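Local structure of hypothetical protein (Staphylococcus aureus subsp. aureus, 1QYI) at residues A[68-72]-A[73-77]; A[280-283]-A[284-288]; A[348-351]-A[352-355]; A[361-365]-A[366-370]. The protein is of unknown function but carries a haloacid dehalogenase-like (HAD) domain and is therefore probably a hydrolase, perhaps acting on phosphate esters. All coordinates share one frame; numbering follows the deposited sequence.

Contact 1: residues A[68-72]-A[73-77]; sequences KLKSL and GLNSN
The chain leaves helix 64-71 at Gly73 by folding its next two N-H groups back over the last turn. Leu74 N gives the outer bond, 2.7 Å to Leu69 O, and Gly73 N the inner one, 3.0 Å to Lys70 O. The turn is made possible by the positive phi of Gly73 (106°), a conformation in which a beta carbon would collide with Leu72 O. One residue before Leu69, Lys68 O receives Ser71 OG at 2.9 Å, a side-chain hydroxyl folded back on its own helix, as well as a weak bond from Leu72 N.

The same reversal brings two leucines together. Leu74 CB lies 4.0 Å from Leu69 CB and 3.2 Å from Leu69 O, and so lies against the carbonyl that its own backbone N-H holds. Both side chains are buried: Leu69 also meets Leu137 and Met80, while Leu74 and Leu72 share Ile147 of helix 144-158. On the more polar side, Lys70 and Asn75 cross at about a right angle. The lysine chain bends at chi2 and chi3, which sets its CE 3.3 Å from Asn75 ND2, a methylene-to-amide packing contact; the same lysine touches Phe19 of helix 16-31.

Ser76 then takes the N-cap position of helix 77-93. Paired backbone bonds around a glycine, with an apolar contact between the two residues joined by the outer bond, are the signature of the Schellman motif, here used to join two helices through a short link.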
loop_
_atom_site.group_PDB
_atom_site.type_symbol
_atom_site.label_atom_id
_atom_site.label_comp_id
_atom_site.label_asym_id
_atom_site.label_seq_id
_atom_site.Cartn_x
_atom_site.Cartn_y
_atom_site.Cartn_z
ATOM N N LYS A 68 8.933 -11.613 4.463
ATOM C CA LYS A 68 8.663 -12.336 5.701
ATOM C C LYS A 68 7.461 -11.696 6.392
ATOM O O LYS A 68 6.593 -12.395 6.910
ATOM C CB LYS A 68 9.880 -12.284 6.637
ATOM C CG LYS A 68 10.093 -13.532 7.514
ATOM C CD LYS A 68 8.819 -14.000 8.225
ATOM C CE LYS A 68 9.090 -15.155 9.200
ATOM N NZ LYS A 68 9.685 -16.361 8.552
ATOM N N LEU A 69 7.416 -10.364 6.393
ATOM C CA LEU A 69 6.325 -9.623 7.018
ATOM C C LEU A 69 5.011 -9.946 6.327
ATOM O O LEU A 69 3.948 -9.903 6.947
ATOM C CB LEU A 69 6.592 -8.121 6.936
ATOM C CG LEU A 69 7.906 -7.623 7.550
ATOM C CD1 LEU A 69 8.105 -6.162 7.182
ATOM C CD2 LEU A 69 7.885 -7.800 9.056
ATOM N N LYS A 70 5.081 -10.263 5.038
ATOM C CA LYS A 70 3.883 -10.608 4.283
ATOM C C LYS A 70 3.371 -11.967 4.752
ATOM O O LYS A 70 2.208 -12.109 5.117
ATOM C CB LYS A 70 4.194 -10.654 2.784
ATOM C CG LYS A 70 4.784 -9.370 2.250
ATOM C CD LYS A 70 3.765 -8.243 2.218
ATOM C CE LYS A 70 3.047 -8.204 0.874
ATOM N NZ LYS A 70 3.989 -7.850 -0.235
ATOM N N SER A 71 4.246 -12.963 4.757
ATOM C CA SER A 71 3.851 -14.302 5.176
ATOM C C SER A 71 3.342 -14.362 6.620
ATOM O O SER A 71 2.720 -15.348 7.015
ATOM C CB SER A 71 5.024 -15.276 5.020
ATOM O OG SER A 71 5.966 -15.148 6.074
ATOM N N LEU A 72 3.605 -13.319 7.407
ATOM C CA LEU A 72 3.162 -13.299 8.804
ATOM C C LEU A 72 1.860 -12.524 9.021
ATOM O O LEU A 72 1.307 -12.507 10.126
ATOM C CB LEU A 72 4.269 -12.732 9.707
ATOM C CG LEU A 72 5.581 -13.536 9.744
ATOM C CD1 LEU A 72 6.580 -12.886 10.700
ATOM C CD2 LEU A 72 5.286 -14.963 10.173
ATOM N N GLY A 73 1.371 -11.888 7.962
ATOM C CA GLY A 73 0.132 -11.134 8.058
ATOM C C GLY A 73 0.287 -9.622 8.079
ATOM O O GLY A 73 -0.690 -8.899 8.294
ATOM N N LEU A 74 1.504 -9.133 7.860
ATOM C CA LEU A 74 1.747 -7.690 7.855
ATOM C C LEU A 74 1.857 -7.163 6.438
ATOM O O LEU A 74 2.952 -7.097 5.872
ATOM C CB LEU A 74 3.028 -7.337 8.612
ATOM C CG LEU A 74 2.901 -6.840 10.048
ATOM C CD1 LEU A 74 4.183 -6.096 10.400
ATOM C CD2 LEU A 74 1.707 -5.917 10.196
ATOM N N ASN A 75 0.719 -6.777 5.874
ATOM C CA ASN A 75 0.687 -6.272 4.514
ATOM C C ASN A 75 0.511 -4.760 4.422
ATOM O O ASN A 75 0.462 -4.201 3.323
ATOM C CB ASN A 75 -0.409 -6.984 3.730
ATOM C CG ASN A 75 -0.225 -8.490 3.725
ATOM O OD1 ASN A 75 -0.558 -9.168 4.697
ATOM N ND2 ASN A 75 0.339 -9.018 2.638
ATOM N N SER A 76 0.425 -4.097 5.572
ATOM C CA SER A 76 0.305 -2.644 5.588
ATOM C C SER A 76 1.717 -2.074 5.583
ATOM O O SER A 76 2.535 -2.479 6.402
ATOM C CB SER A 76 -0.428 -2.171 6.843
ATOM O OG SER A 76 -0.490 -0.744 6.874
ATOM N N ASN A 77 2.008 -1.148 4.672
ATOM C CA ASN A 77 3.349 -0.570 4.602
ATOM C C ASN A 77 3.688 0.215 5.860
ATOM O O ASN A 77 4.827 0.176 6.320
ATOM C CB ASN A 77 3.496 0.339 3.378
ATOM C CG ASN A 77 3.372 -0.416 2.072
ATOM O OD1 ASN A 77 2.274 -0.770 1.643
ATOM N ND2 ASN A 77 4.506 -0.675 1.433
#

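Contact 2: residues A[280-283]-A[284-288]; sequences RPLG and KPNPF
The Gly283-Lys284-Pro285 turn probably corresponds to the lysine-bearing motif III of HAD hydrolases and runs directly into helix 288-295. It is a type I beta turn from Gly283 to Asn286, closed by a weak bond of 2.7 Å from Asn286 N to Gly283 O. Lys284 leads away from the turn, and its NZ is held by Ala237 O and by a salt bridge to Asp327, with Asp7 at longer range.

Asn286 works at both ends of its amide. With CG anti to the backbone N (chi1 -177°), OD1 meets Phe288 N at 2.8 Å in the carbonyl plane, while ND2 gives a proton to a water at 2.6 Å. That water is also weakly bonded to Arg280 NH2. Leu282 CD2 sits over one face of the Phe288 ring, 4.3 Å from its centroid and 12° off the normal, in a CH-pi contact. Leu282 CG and Phe288 CB are 4.2 Å apart, and both side chains are covered by Ile306 and Ala272.

The OD1 bond spanning Pro287 is an Asx turn, which caps the start of the helix behind the presumed HAD active-site lysine.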
loop_
_atom_site.group_PDB
_atom_site.type_symbol
_atom_site.label_atom_id
_atom_site.label_comp_id
_atom_site.label_asym_id
_atom_site.label_seq_id
_atom_site.Cartn_x
_atom_site.Cartn_y
_atom_site.Cartn_z
ATOM N N ARG A 280 -20.998 -4.417 8.315
ATOM C CA ARG A 280 -19.744 -5.153 8.330
ATOM C C ARG A 280 -18.747 -4.423 7.433
ATOM O O ARG A 280 -18.968 -3.264 7.061
ATOM C CB ARG A 280 -19.991 -6.570 7.806
ATOM C CG ARG A 280 -21.381 -7.118 8.053
ATOM C CD ARG A 280 -21.882 -7.867 6.832
ATOM N NE ARG A 280 -22.159 -6.976 5.704
ATOM C CZ ARG A 280 -23.347 -6.440 5.437
ATOM N NH1 ARG A 280 -24.395 -6.701 6.214
ATOM N NH2 ARG A 280 -23.482 -5.644 4.385
ATOM N N PRO A 281 -17.627 -5.082 7.087
ATOM C CA PRO A 281 -16.644 -4.432 6.224
ATOM C C PRO A 281 -17.116 -4.473 4.771
ATOM O O PRO A 281 -17.689 -5.466 4.316
ATOM C CB PRO A 281 -15.391 -5.264 6.455
ATOM C CG PRO A 281 -15.953 -6.647 6.619
ATOM C CD PRO A 281 -17.117 -6.385 7.560
ATOM N N LEU A 282 -16.878 -3.374 4.063
ATOM C CA LEU A 282 -17.248 -3.248 2.664
ATOM C C LEU A 282 -15.981 -3.261 1.823
ATOM O O LEU A 282 -15.932 -2.671 0.747
ATOM C CB LEU A 282 -18.033 -1.947 2.437
ATOM C CG LEU A 282 -19.571 -2.010 2.500
ATOM C CD1 LEU A 282 -20.032 -2.890 3.639
ATOM C CD2 LEU A 282 -20.126 -0.607 2.639
ATOM N N GLY A 283 -14.961 -3.953 2.332
ATOM C CA GLY A 283 -13.679 -4.061 1.649
ATOM C C GLY A 283 -13.747 -4.767 0.302
ATOM O O GLY A 283 -14.795 -5.291 -0.070
ATOM N N LYS A 284 -12.623 -4.803 -0.416
ATOM C CA LYS A 284 -12.569 -5.400 -1.752
ATOM C C LYS A 284 -13.210 -6.772 -1.958
ATOM O O LYS A 284 -13.654 -7.079 -3.078
ATOM C CB LYS A 284 -11.129 -5.457 -2.280
ATOM C CG LYS A 284 -11.021 -5.165 -3.790
ATOM C CD LYS A 284 -11.100 -3.658 -4.067
ATOM C CE LYS A 284 -11.581 -3.316 -5.473
ATOM N NZ LYS A 284 -10.686 -3.747 -6.565
ATOM N N PRO A 285 -13.238 -7.638 -0.923
ATOM C CA PRO A 285 -13.881 -8.926 -1.211
ATOM C C PRO A 285 -15.358 -8.640 -1.508
ATOM O O PRO A 285 -15.968 -9.270 -2.372
ATOM C CB PRO A 285 -13.682 -9.711 0.082
ATOM C CG PRO A 285 -12.435 -9.124 0.659
ATOM C CD PRO A 285 -12.591 -7.645 0.401
ATOM N N ASN A 286 -15.919 -7.669 -0.788
ATOM C CA ASN A 286 -17.310 -7.270 -0.965
ATOM C C ASN A 286 -17.405 -6.465 -2.269
ATOM O O ASN A 286 -16.685 -5.489 -2.461
ATOM C CB ASN A 286 -17.778 -6.419 0.229
ATOM C CG ASN A 286 -19.259 -6.039 0.142
ATOM O OD1 ASN A 286 -19.685 -5.379 -0.807
ATOM N ND2 ASN A 286 -20.042 -6.447 1.139
ATOM N N PRO A 287 -18.310 -6.865 -3.177
ATOM C CA PRO A 287 -18.527 -6.215 -4.476
ATOM C C PRO A 287 -19.037 -4.769 -4.445
ATOM O O PRO A 287 -19.284 -4.182 -5.495
ATOM C CB PRO A 287 -19.513 -7.155 -5.164
ATOM C CG PRO A 287 -20.337 -7.646 -4.019
ATOM C CD PRO A 287 -19.300 -7.934 -2.961
ATOM N N PHE A 288 -19.172 -4.194 -3.254
ATOM C CA PHE A 288 -19.658 -2.826 -3.118
ATOM C C PHE A 288 -19.013 -1.800 -4.031
ATOM O O PHE A 288 -19.710 -1.052 -4.722
ATOM C CB PHE A 288 -19.492 -2.323 -1.690
ATOM C CG PHE A 288 -19.695 -0.846 -1.564
ATOM C CD1 PHE A 288 -20.967 -0.299 -1.690
ATOM C CD2 PHE A 288 -18.615 0.008 -1.368
ATOM C CE1 PHE A 288 -21.171 1.079 -1.618
ATOM C CE2 PHE A 288 -18.809 1.390 -1.295
ATOM C CZ PHE A 288 -20.094 1.925 -1.423
HETATM O O HOH W 1 -22.589 -6.269 1.815
HETATM O O HOH W 2 -15.571 -3.113 -2.426
#

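Contact 3: residues A[348-351]-A[352-355]; sequences KDAA and GELE
Helix 351-356 starts with Glu355 N bonded to Ala351 O at 3.0 Å, a regular and fairly straight helical bond (N-H...O 159°), preceded by a longer, weak one of 3.4 Å from Leu354 N to Ala350 O. Before these, Ala351 N closes back on Lys348 O at 3.0 Å, so the chain is already winding when the helix begins. Where a further bond of the helical series would join Glu353 N to Asp349 O, a water stands in: it donates to Asp349 O at 2.6 Å and accepts from Glu353 N at 3.0 Å.

The side chains gather round the carbonyls of the two alanines. Glu353 carries its CG in the crowded position between backbone N and carbonyl carbon (chi1 69°), which folds the methylene back to 3.1 Å from Ala350 O. From there the chain runs extended alongside Ala350, and its carboxylate carbon comes near the methyl. Leu354 approaches the same oxygen by its branch point, CG at 3.2 Å from Ala350 O, so that one carbonyl takes a weak N-H bond and is flanked by two side chains. Glu355 stands to Ala351 O as Leu354 does to Ala350 O, its CG at 3.3 Å.

Leu354 is the buried member, packed on Leu328 of helix 325-334, while Glu353 touches Leu325 of that helix. Asp349 and Glu355 are exposed residues, Glu353 partly so. This is the first turn of the helix in a beta-alpha-beta crossover that links the neighbouring parallel strands 337-341 and 361-363 of the Rossmann-like HAD sheet.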
loop_
_atom_site.group_PDB
_atom_site.type_symbol
_atom_site.label_atom_id
_atom_site.label_comp_id
_atom_site.label_asym_id
_atom_site.label_seq_id
_atom_site.Cartn_x
_atom_site.Cartn_y
_atom_site.Cartn_z
ATOM N N LYS A 348 3.123 -14.415 -12.734
ATOM C CA LYS A 348 2.296 -15.409 -13.405
ATOM C C LYS A 348 2.014 -16.626 -12.526
ATOM O O LYS A 348 1.167 -17.458 -12.857
ATOM C CB LYS A 348 2.962 -15.858 -14.707
ATOM C CG LYS A 348 3.151 -14.738 -15.712
ATOM C CD LYS A 348 3.845 -15.224 -16.978
ATOM C CE LYS A 348 4.050 -14.070 -17.950
ATOM N NZ LYS A 348 4.811 -14.470 -19.162
ATOM N N ASP A 349 2.725 -16.725 -11.408
ATOM C CA ASP A 349 2.547 -17.832 -10.476
ATOM C C ASP A 349 1.133 -17.826 -9.890
ATOM O O ASP A 349 0.737 -18.769 -9.206
ATOM C CB ASP A 349 3.564 -17.737 -9.330
ATOM C CG ASP A 349 5.004 -17.708 -9.817
ATOM O OD1 ASP A 349 5.403 -18.639 -10.555
ATOM O OD2 ASP A 349 5.738 -16.757 -9.458
ATOM N N ALA A 350 0.380 -16.762 -10.159
ATOM C CA ALA A 350 -0.981 -16.633 -9.655
ATOM C C ALA A 350 -1.999 -17.243 -10.606
ATOM O O ALA A 350 -3.205 -17.146 -10.374
ATOM C CB ALA A 350 -1.312 -15.161 -9.415
ATOM N N ALA A 351 -1.512 -17.874 -11.671
ATOM C CA ALA A 351 -2.388 -18.489 -12.667
ATOM C C ALA A 351 -3.121 -19.713 -12.138
ATOM O O ALA A 351 -4.291 -19.921 -12.462
ATOM C CB ALA A 351 -1.581 -18.860 -13.912
ATOM N N GLY A 352 -2.430 -20.509 -11.322
ATOM C CA GLY A 352 -3.022 -21.710 -10.755
ATOM C C GLY A 352 -4.244 -21.443 -9.896
ATOM O O GLY A 352 -5.265 -22.113 -10.045
ATOM N N GLU A 353 -4.157 -20.463 -9.001
ATOM C CA GLU A 353 -5.289 -20.128 -8.144
ATOM C C GLU A 353 -6.444 -19.562 -8.977
ATOM O O GLU A 353 -7.609 -19.796 -8.668
ATOM C CB GLU A 353 -4.878 -19.096 -7.078
ATOM C CG GLU A 353 -4.576 -17.718 -7.668
ATOM C CD GLU A 353 -4.401 -16.608 -6.643
ATOM O OE1 GLU A 353 -3.467 -16.682 -5.813
ATOM O OE2 GLU A 353 -5.209 -15.653 -6.679
ATOM N N LEU A 354 -6.125 -18.813 -10.031
ATOM C CA LEU A 354 -7.172 -18.228 -10.874
ATOM C C LEU A 354 -7.963 -19.304 -11.604
ATOM O O LEU A 354 -9.184 -19.232 -11.686
ATOM C CB LEU A 354 -6.587 -17.241 -11.890
ATOM C CG LEU A 354 -6.017 -15.942 -11.318
ATOM C CD1 LEU A 354 -5.464 -15.073 -12.431
ATOM C CD2 LEU A 354 -7.106 -15.211 -10.556
ATOM N N GLU A 355 -7.274 -20.309 -12.128
ATOM C CA GLU A 355 -7.968 -21.370 -12.827
ATOM C C GLU A 355 -8.673 -22.282 -11.828
ATOM O O GLU A 355 -9.754 -22.803 -12.107
ATOM C CB GLU A 355 -6.992 -22.164 -13.690
ATOM C CG GLU A 355 -6.256 -21.314 -14.720
ATOM C CD GLU A 355 -5.284 -22.126 -15.543
ATOM O OE1 GLU A 355 -4.441 -22.824 -14.930
ATOM O OE2 GLU A 355 -5.361 -22.067 -16.795
HETATM O O HOH W 3 -1.393 -19.712 -8.156
#

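Contact 4: residues A[361-365]-A[366-370]; sequences YVINH and LGELR
Glu368 OE1 is gripped twice by Asn364, from the backbone N at 3.3 Å and, more weakly, from ND2 at 2.9 Å. The backbone bond is straight (164°) but meets the oxygen from above the carboxylate plane. The second oxygen takes a better-directed bond: Asn364 ND2 reaches Glu368 OE2 at 2.8 Å on its syn lone pair, and OE2 lies close to the amide plane. Amide and carboxylate stand almost perpendicular, 86° apart, with one nitrogen straddling both oxygens. Three N-H bonds from a single residue should restrict rotation of the carboxylate and would probably favour its ionised form.

Glu368 CG is anti to its carbonyl carbon and the chain beyond is extended, which carries the acid back across the turn to Asn364. Ile363 packs along the stem of this chain, its CG1 modelled unusually close to Glu368 CB, so the exact fit is doubtful. The turn stands at the C-terminal end of strand 361-363, the outermost strand of the parallel HAD-type sheet, and leads into helix 369-373; Leu366 and Leu369 both touch Phe6 of strand 3-6.

His365 folds over the same turn. Its CG occupies the space between backbone N and carbonyl carbon (chi1 53°), and this, with the ring's rotation about the CB-CG bond, brings ND1 to Gly367 N, which meets it in the ring plane at 3.0 Å, a weak bond. The glutamate side chain crosses that of His365 at about a right angle, its CG over one face of the imidazole, 4.1 Å from His365 CE1.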
loop_
_atom_site.group_PDB
_atom_site.type_symbol
_atom_site.label_atom_id
_atom_site.label_comp_id
_atom_site.label_asym_id
_atom_site.label_seq_id
_atom_site.Cartn_x
_atom_site.Cartn_y
_atom_site.Cartn_z
ATOM N N TYR A 361 -11.476 -15.916 -17.874
ATOM C CA TYR A 361 -10.325 -15.805 -18.758
ATOM C C TYR A 361 -9.113 -15.411 -17.952
ATOM O O TYR A 361 -9.233 -14.867 -16.861
ATOM C CB TYR A 361 -10.554 -14.744 -19.838
ATOM C CG TYR A 361 -11.846 -14.915 -20.573
ATOM C CD1 TYR A 361 -13.016 -14.342 -20.090
ATOM C CD2 TYR A 361 -11.912 -15.679 -21.729
ATOM C CE1 TYR A 361 -14.220 -14.524 -20.741
ATOM C CE2 TYR A 361 -13.116 -15.867 -22.388
ATOM C CZ TYR A 361 -14.267 -15.286 -21.887
ATOM O OH TYR A 361 -15.470 -15.449 -22.533
ATOM N N VAL A 362 -7.940 -15.705 -18.490
ATOM C CA VAL A 362 -6.702 -15.338 -17.829
ATOM C C VAL A 362 -5.791 -14.768 -18.918
ATOM O O VAL A 362 -5.536 -15.414 -19.932
ATOM C CB VAL A 362 -6.049 -16.555 -17.132
ATOM C CG1 VAL A 362 -4.709 -16.162 -16.532
ATOM C CG2 VAL A 362 -6.966 -17.072 -16.034
ATOM N N ILE A 363 -5.325 -13.541 -18.709
ATOM C CA ILE A 363 -4.465 -12.864 -19.673
ATOM C C ILE A 363 -3.101 -12.556 -19.047
ATOM O O ILE A 363 -2.998 -12.447 -17.830
ATOM C CB ILE A 363 -5.196 -11.573 -20.185
ATOM C CG1 ILE A 363 -5.298 -11.623 -21.697
ATOM C CG2 ILE A 363 -4.492 -10.306 -19.745
ATOM C CD1 ILE A 363 -5.995 -12.859 -22.197
ATOM N N ASN A 364 -2.050 -12.442 -19.861
ATOM C CA ASN A 364 -0.720 -12.146 -19.322
ATOM C C ASN A 364 -0.635 -10.720 -18.806
ATOM O O ASN A 364 -0.042 -10.465 -17.762
ATOM C CB ASN A 364 0.374 -12.360 -20.368
ATOM C CG ASN A 364 0.641 -13.824 -20.647
ATOM O OD1 ASN A 364 1.006 -14.589 -19.754
ATOM N ND2 ASN A 364 0.467 -14.220 -21.899
ATOM N N HIS A 365 -1.219 -9.790 -19.551
ATOM C CA HIS A 365 -1.217 -8.383 -19.161
ATOM C C HIS A 365 -2.337 -7.604 -19.855
ATOM O O HIS A 365 -2.977 -8.102 -20.781
ATOM C CB HIS A 365 0.155 -7.761 -19.462
ATOM C CG HIS A 365 0.616 -7.968 -20.872
ATOM N ND1 HIS A 365 0.044 -7.326 -21.944
ATOM C CD2 HIS A 365 1.596 -8.758 -21.379
ATOM C CE1 HIS A 365 0.652 -7.706 -23.061
ATOM N NE2 HIS A 365 1.594 -8.572 -22.739
ATOM N N LEU A 366 -2.570 -6.383 -19.394
ATOM C CA LEU A 366 -3.619 -5.537 -19.949
ATOM C C LEU A 366 -3.667 -5.501 -21.475
ATOM O O LEU A 366 -4.729 -5.299 -22.058
ATOM C CB LEU A 366 -3.475 -4.107 -19.425
ATOM C CG LEU A 366 -4.649 -3.174 -19.731
ATOM C CD1 LEU A 366 -5.898 -3.700 -19.045
ATOM C CD2 LEU A 366 -4.334 -1.755 -19.263
ATOM N N GLY A 367 -2.523 -5.692 -22.122
ATOM C CA GLY A 367 -2.485 -5.649 -23.574
ATOM C C GLY A 367 -3.248 -6.772 -24.254
ATOM O O GLY A 367 -3.988 -6.551 -25.221
ATOM N N GLU A 368 -3.067 -7.980 -23.736
ATOM C CA GLU A 368 -3.711 -9.168 -24.269
ATOM C C GLU A 368 -5.213 -9.182 -24.023
ATOM O O GLU A 368 -5.870 -10.209 -24.203
ATOM C CB GLU A 368 -3.071 -10.420 -23.658
ATOM C CG GLU A 368 -1.715 -10.769 -24.257
ATOM C CD GLU A 368 -1.067 -11.980 -23.602
ATOM O OE1 GLU A 368 -1.812 -12.866 -23.119
ATOM O OE2 GLU A 368 0.187 -12.057 -23.591
ATOM N N LEU A 369 -5.756 -8.038 -23.624
ATOM C CA LEU A 369 -7.189 -7.933 -23.346
ATOM C C LEU A 369 -8.038 -7.983 -24.615
ATOM O O LEU A 369 -9.197 -8.401 -24.575
ATOM C CB LEU A 369 -7.485 -6.640 -22.580
ATOM C CG LEU A 369 -8.954 -6.340 -22.272
ATOM C CD1 LEU A 369 -9.526 -7.424 -21.368
ATOM C CD2 LEU A 369 -9.071 -4.983 -21.600
ATOM N N ARG A 370 -7.470 -7.556 -25.738
ATOM C CA ARG A 370 -8.206 -7.579 -26.995
ATOM C C ARG A 370 -8.549 -9.014 -27.398
ATOM O O ARG A 370 -9.628 -9.278 -27.931
ATOM C CB ARG A 370 -7.391 -6.935 -28.115
ATOM C CG ARG A 370 -7.436 -5.428 -28.166
ATOM C CD ARG A 370 -6.818 -4.961 -29.471
ATOM N NE ARG A 370 -6.836 -3.517 -29.625
ATOM C CZ ARG A 370 -6.130 -2.679 -28.875
ATOM N NH1 ARG A 370 -5.346 -3.145 -27.913
ATOM N NH2 ARG A 370 -6.205 -1.369 -29.093
#

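Contacts 2, 3 and 4 belong to the HAD-type part of the chain, whereas contact 1 joins two helices elsewhere, its centre about 21 Å from those of contacts 2 and 3. Only contacts 3 and 4 touch: Lys348 CE lies 3.6 Å from Asn364 OD1, and Leu354 meets Val362 where helix 351-356 packs on the strand that follows it. Contact 3 is the surface case; the others are partly buried. The chemistry follows position. Contact 1 ends a helix with backbone bonds and leucines, contact 2 starts one with an asparagine, contact 3 hydrates a first turn, and contact 4 turns from strand to helix through an amide-carboxylate pair.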